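Long-range contact in MGS-M4 (Unidentified, PDB 4Q3M), which is an aldo-keto reductase from a deep-sea metagenome that probably reduces carbonyl compounds with a nicotinamide cofactor, its natural substrate being unknown: residues I179-L187 / L220-P229. Numbering follows the deposited sequence.
Sequences IQLEAYAPL and LIEREIVVIP. With SO4 (sulfate ion), chain G.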
ATOM      1  N   ILE A 179      19.003   5.164  -4.453  1.00 37.08           N
ATOM      2  CA  ILE A 179      18.449   5.306  -3.115  1.00 33.07           C
ATOM      3  C   ILE A 179      18.612   4.003  -2.342  1.00 34.28           C
ATOM      4  O   ILE A 179      18.165   2.948  -2.791  1.00 34.84           O
ATOM      5  CB  ILE A 179      16.960   5.696  -3.155  1.00 30.33           C
ATOM      6  CG1 ILE A 179      16.769   6.999  -3.933  1.00 33.15           C
ATOM      7  CG2 ILE A 179      16.402   5.822  -1.745  1.00 27.45           C
ATOM      8  CD1 ILE A 179      15.322   7.418  -4.083  1.00 38.03           C
ATOM      9  N   GLN A 180      19.261   4.075  -1.185  1.00 29.52           N
ATOM     10  CA  GLN A 180      19.452   2.891  -0.360  1.00 33.08           C
ATOM     11  C   GLN A 180      18.169   2.536   0.375  1.00 40.06           C
ATOM     12  O   GLN A 180      17.738   3.259   1.274  1.00 45.35           O
ATOM     13  CB  GLN A 180      20.587   3.099   0.643  1.00 36.86           C
ATOM     14  CG  GLN A 180      20.757   1.946   1.622  1.00 39.42           C
ATOM     15  CD  GLN A 180      21.168   0.655   0.938  1.00 36.49           C
ATOM     16  OE1 GLN A 180      22.027   0.653   0.057  1.00 38.79           O
ATOM     17  NE2 GLN A 180      20.552  -0.450   1.341  1.00 32.89           N
ATOM     18  N   LEU A 181      17.556   1.423  -0.012  1.00 36.23           N
ATOM     19  CA  LEU A 181      16.352   0.962   0.661  1.00 32.85           C
ATOM     20  C   LEU A 181      16.704   0.383   2.025  1.00 32.88           C
ATOM     21  O   LEU A 181      17.622  -0.428   2.151  1.00 37.53           O
ATOM     22  CB  LEU A 181      15.617  -0.077  -0.186  1.00 36.07           C
ATOM     23  CG  LEU A 181      14.200  -0.422   0.280  1.00 33.25           C
ATOM     24  CD1 LEU A 181      13.229  -0.388  -0.888  1.00 32.43           C
ATOM     25  CD2 LEU A 181      14.173  -1.781   0.958  1.00 36.24           C
ATOM     26  N   GLU A 182      15.974   0.818   3.045  1.00 29.80           N
ATOM     27  CA  GLU A 182      16.179   0.329   4.399  1.00 30.19           C
ATOM     28  C   GLU A 182      14.917  -0.370   4.883  1.00 29.56           C
ATOM     29  O   GLU A 182      13.809   0.132   4.698  1.00 32.38           O
ATOM     30  CB  GLU A 182      16.559   1.476   5.337  1.00 33.31           C
ATOM     31  CG  GLU A 182      16.981   1.035   6.727  1.00 36.29           C
ATOM     32  CD  GLU A 182      17.377   2.201   7.612  1.00 43.24           C
ATOM     33  OE1 GLU A 182      16.969   3.343   7.309  1.00 44.42           O
ATOM     34  OE2 GLU A 182      18.097   1.978   8.607  1.00 43.16           O
ATOM     35  N   ALA A 183      15.084  -1.534   5.500  1.00 28.48           N
ATOM     36  CA  ALA A 183      13.945  -2.339   5.913  1.00 30.44           C
ATOM     37  C   ALA A 183      13.678  -2.233   7.407  1.00 34.11           C
ATOM     38  O   ALA A 183      14.517  -2.617   8.221  1.00 33.20           O
ATOM     39  CB  ALA A 183      14.165  -3.794   5.527  1.00 27.15           C
ATOM     40  N   TYR A 184      12.510  -1.705   7.770  1.00 38.27           N
ATOM     41  CA  TYR A 184      12.060  -1.797   9.150  1.00 39.11           C
ATOM     42  C   TYR A 184      10.996  -2.884   9.228  1.00 40.97           C
ATOM     43  O   TYR A 184      10.483  -3.331   8.199  1.00 40.87           O
ATOM     44  CB  TYR A 184      11.542  -0.448   9.679  1.00 36.11           C
ATOM     45  CG  TYR A 184      10.153  -0.023   9.236  1.00 39.00           C
ATOM     46  CD1 TYR A 184       9.013  -0.524   9.860  1.00 38.42           C
ATOM     47  CD2 TYR A 184       9.984   0.919   8.229  1.00 38.59           C
ATOM     48  CE1 TYR A 184       7.749  -0.127   9.469  1.00 40.32           C
ATOM     49  CE2 TYR A 184       8.721   1.326   7.835  1.00 40.62           C
ATOM     50  CZ  TYR A 184       7.608   0.800   8.457  1.00 42.00           C
ATOM     51  OH  TYR A 184       6.350   1.202   8.067  1.00 36.06           O
ATOM     52  N   ALA A 185      10.673  -3.299  10.449  1.00 40.62           N
ATOM     53  CA  ALA A 185       9.866  -4.493  10.691  1.00 39.41           C
ATOM     54  C   ALA A 185      10.361  -5.702   9.888  1.00 35.79           C
ATOM     55  O   ALA A 185       9.576  -6.341   9.186  1.00 33.76           O
ATOM     56  CB  ALA A 185       8.401  -4.215  10.373  1.00 28.36           C
ATOM     57  N   PRO A 186      11.663  -6.029   9.991  1.00 36.41           N
ATOM     58  CA  PRO A 186      12.156  -7.156   9.194  1.00 36.83           C
ATOM     59  C   PRO A 186      11.683  -8.499   9.744  1.00 37.13           C
ATOM     60  O   PRO A 186      11.713  -9.502   9.030  1.00 36.96           O
ATOM     61  CB  PRO A 186      13.671  -7.024   9.310  1.00 39.28           C
ATOM     62  CG  PRO A 186      13.879  -6.406  10.640  1.00 39.41           C
ATOM     63  CD  PRO A 186      12.720  -5.471  10.856  1.00 38.67           C
ATOM     64  N   LEU A 187      11.259  -8.509  11.003  1.00 37.58           N
ATOM     65  CA  LEU A 187      10.713  -9.713  11.617  1.00 45.11           C
ATOM     66  C   LEU A 187       9.191  -9.631  11.676  1.00 48.66           C
ATOM     67  O   LEU A 187       8.558 -10.274  12.515  1.00 51.68           O
ATOM     68  CB  LEU A 187      11.294  -9.915  13.018  1.00 47.25           C
ATOM     69  CG  LEU A 187      12.815 -10.042  13.103  1.00 47.63           C
ATOM     70  CD1 LEU A 187      13.249 -10.448  14.504  1.00 44.76           C
ATOM     71  CD2 LEU A 187      13.333 -11.028  12.066  1.00 49.48           C
ATOM     72  N   LEU A 220      17.713 -10.220   3.787  1.00 41.96           N
ATOM     73  CA  LEU A 220      17.767  -8.796   3.483  1.00 42.84           C
ATOM     74  C   LEU A 220      19.204  -8.351   3.232  1.00 41.52           C
ATOM     75  O   LEU A 220      19.463  -7.531   2.350  1.00 40.26           O
ATOM     76  CB  LEU A 220      17.150  -7.980   4.620  1.00 44.91           C
ATOM     77  CG  LEU A 220      15.631  -8.092   4.767  1.00 47.27           C
ATOM     78  CD1 LEU A 220      15.169  -7.433   6.053  1.00 47.70           C
ATOM     79  CD2 LEU A 220      14.932  -7.471   3.566  1.00 46.79           C
ATOM     80  N   ILE A 221      20.132  -8.896   4.014  1.00 42.13           N
ATOM     81  CA  ILE A 221      21.554  -8.628   3.831  1.00 40.22           C
ATOM     82  C   ILE A 221      22.005  -9.039   2.434  1.00 39.48           C
ATOM     83  O   ILE A 221      22.743  -8.311   1.768  1.00 39.87           O
ATOM     84  CB  ILE A 221      22.416  -9.375   4.870  1.00 44.12           C
ATOM     85  CG1 ILE A 221      21.997  -9.006   6.293  1.00 44.25           C
ATOM     86  CG2 ILE A 221      23.887  -9.076   4.655  1.00 41.97           C
ATOM     87  CD1 ILE A 221      22.259  -7.573   6.646  1.00 45.69           C
ATOM     88  N   GLU A 222      21.548 -10.209   1.998  1.00 37.26           N
ATOM     89  CA  GLU A 222      21.897 -10.734   0.683  1.00 41.34           C
ATOM     90  C   GLU A 222      21.380  -9.829  -0.433  1.00 44.61           C
ATOM     91  O   GLU A 222      21.990  -9.731  -1.498  1.00 45.12           O
ATOM     92  CB  GLU A 222      21.342 -12.152   0.505  1.00 43.22           C
ATOM     93  CG  GLU A 222      21.893 -13.181   1.487  1.00 41.97           C
ATOM     94  CD  GLU A 222      23.333 -13.573   1.202  1.00 48.58           C
ATOM     95  OE1 GLU A 222      23.883 -13.139   0.168  1.00 51.83           O
ATOM     96  OE2 GLU A 222      23.915 -14.324   2.015  1.00 47.17           O
ATOM     97  N   ARG A 223      20.257  -9.163  -0.178  1.00 44.25           N
ATOM     98  CA  ARG A 223      19.661  -8.258  -1.158  1.00 42.68           C
ATOM     99  C   ARG A 223      20.243  -6.852  -1.065  1.00 41.37           C
ATOM    100  O   ARG A 223      19.700  -5.913  -1.651  1.00 40.47           O
ATOM    101  CB  ARG A 223      18.143  -8.195  -0.976  1.00 42.58           C
ATOM    102  CG  ARG A 223      17.411  -9.491  -1.271  1.00 46.50           C
ATOM    103  CD  ARG A 223      15.915  -9.315  -1.066  1.00 45.74           C
ATOM    104  NE  ARG A 223      15.361  -8.298  -1.955  1.00 42.97           N
ATOM    105  CZ  ARG A 223      14.177  -7.719  -1.784  1.00 43.29           C
ATOM    106  NH1 ARG A 223      13.418  -8.051  -0.750  1.00 44.11           N
ATOM    107  NH2 ARG A 223      13.753  -6.803  -2.645  1.00 38.16           N
ATOM    108  N   GLU A 224      21.342  -6.717  -0.326  1.00 49.40           N
ATOM    109  CA  GLU A 224      22.003  -5.429  -0.112  1.00 50.42           C
ATOM    110  C   GLU A 224      21.042  -4.386   0.457  1.00 47.99           C
ATOM    111  O   GLU A 224      21.074  -3.218   0.069  1.00 42.47           O
ATOM    112  CB  GLU A 224      22.627  -4.922  -1.415  1.00 52.69           C
ATOM    113  CG  GLU A 224      23.740  -5.811  -1.949  1.00 58.08           C
ATOM    114  CD  GLU A 224      24.362  -5.272  -3.223  1.00 63.76           C
ATOM    115  OE1 GLU A 224      23.709  -4.459  -3.909  1.00 66.35           O
ATOM    116  OE2 GLU A 224      25.508  -5.660  -3.535  1.00 66.67           O
ATOM    117  N   ILE A 225      20.189  -4.823   1.379  1.00 42.70           N
ATOM    118  CA  ILE A 225      19.233  -3.938   2.032  1.00 43.32           C
ATOM    119  C   ILE A 225      19.599  -3.731   3.498  1.00 48.10           C
ATOM    120  O   ILE A 225      19.841  -4.694   4.226  1.00 44.72           O
ATOM    121  CB  ILE A 225      17.795  -4.493   1.941  1.00 40.69           C
ATOM    122  CG1 ILE A 225      17.325  -4.527   0.486  1.00 41.38           C
ATOM    123  CG2 ILE A 225      16.840  -3.663   2.789  1.00 33.42           C
ATOM    124  CD1 ILE A 225      15.906  -5.032   0.316  1.00 38.58           C
ATOM    125  N   VAL A 226      19.645  -2.471   3.926  1.00 47.20           N
ATOM    126  CA  VAL A 226      19.909  -2.152   5.323  1.00 43.69           C
ATOM    127  C   VAL A 226      18.755  -2.633   6.196  1.00 39.81           C
ATOM    128  O   VAL A 226      17.592  -2.339   5.918  1.00 37.27           O
ATOM    129  CB  VAL A 226      20.123  -0.641   5.530  1.00 41.88           C
ATOM    130  CG1 VAL A 226      20.370  -0.337   7.001  1.00 47.04           C
ATOM    131  CG2 VAL A 226      21.281  -0.148   4.678  1.00 42.15           C
ATOM    132  N   VAL A 227      19.080  -3.377   7.249  1.00 41.57           N
ATOM    133  CA  VAL A 227      18.063  -3.977   8.105  1.00 46.28           C
ATOM    134  C   VAL A 227      18.210  -3.519   9.559  1.00 51.19           C
ATOM    135  O   VAL A 227      19.319  -3.441  10.088  1.00 53.12           O
ATOM    136  CB  VAL A 227      18.123  -5.521   8.029  1.00 49.13           C
ATOM    137  CG1 VAL A 227      19.527  -6.019   8.325  1.00 53.59           C
ATOM    138  CG2 VAL A 227      17.115  -6.154   8.970  1.00 49.08           C
ATOM    139  N   ILE A 228      17.084  -3.207  10.194  1.00 50.05           N
ATOM    140  CA  ILE A 228      17.090  -2.732  11.575  1.00 47.84           C
ATOM    141  C   ILE A 228      16.034  -3.425  12.438  1.00 42.22           C
ATOM    142  O   ILE A 228      14.974  -2.862  12.705  1.00 42.56           O
ATOM    143  CB  ILE A 228      16.868  -1.207  11.637  1.00 49.16           C
ATOM    144  CG1 ILE A 228      15.823  -0.777  10.604  1.00 46.57           C
ATOM    145  CG2 ILE A 228      18.172  -0.470  11.386  1.00 53.10           C
ATOM    146  CD1 ILE A 228      15.377   0.658  10.745  1.00 49.63           C
ATOM    147  N   PRO A 229      16.327  -4.656  12.887  1.00 43.13           N
ATOM    148  CA  PRO A 229      15.388  -5.385  13.747  1.00 48.36           C
ATOM    149  C   PRO A 229      15.253  -4.759  15.133  1.00 56.46           C
ATOM    150  O   PRO A 229      16.258  -4.442  15.771  1.00 59.55           O
ATOM    151  CB  PRO A 229      16.005  -6.785  13.835  1.00 45.42           C
ATOM    152  CG  PRO A 229      17.455  -6.577  13.567  1.00 45.24           C
ATOM    153  CD  PRO A 229      17.530  -5.449  12.580  1.00 40.61           C
TER
HETATM  154  S   SO4 G 301      10.818  -6.150  14.013  1.00 60.52           S
HETATM  155  O1  SO4 G 301      10.334  -6.627  15.305  1.00 60.98           O
HETATM  156  O2  SO4 G 301      10.630  -4.705  13.925  1.00 62.59           O
HETATM  157  O3  SO4 G 301      12.238  -6.462  13.883  1.00 65.74           O
HETATM  158  O4  SO4 G 301      10.073  -6.807  12.943  1.00 53.10           O
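Ala-183 N donates a nearly straight 2.7 Å bond to Val-226 O, and Ile-228 N reaches Ala-183 O at 3.3 Å; the backbone bonds that pair strands 180-184 and 226-227 in parallel are of uneven quality, and the one from Val-226 N to Leu-181 O is weak. Leu-181 O also accepts a bond from NE2 of Gln-180. That side chain stretches out from its backbone N (chi1 175°), then kinks at its second torsion, bringing NE2 3.1 Å from Glu-224 O, which lies in the amide plane. Glu-224, at positive phi, is the C-prime residue of the Schellman motif that closes helix 212-222, and NE2 thus links the turn after the helix to strand 180-184. A leucine here would probably leave Glu-224 O without its side-chain donor and the turn into strand 226-227 less firmly held.

Side chains pack on both faces of the pair. On one, the buried carboxylate of Glu-182 lies against methyl groups, OE2 3.7 Å from Ile-228 CD1 and near Val-226 CG1, while OE1 accepts a bond from Gln-158 NE2. The other is apolar: Leu-220 CD1 touches Ala-183 CB and lies 3.6 Å from Pro-186 CB, which Val-227 CG2 also meets. Leu-181 CD2 runs alongside Ile-225, 3.7 Å from its CD1.

Beyond the strands, Leu-187 N bonds to O4 of a sulfate (2.8 Å), probably from the crystallisation liquor, that Ser-189 N and Lys-230 N also hold. Adjacent parallel strands joined through helices are characteristic of the TIM barrel of aldo-keto reductases, here its seventh and eighth strands.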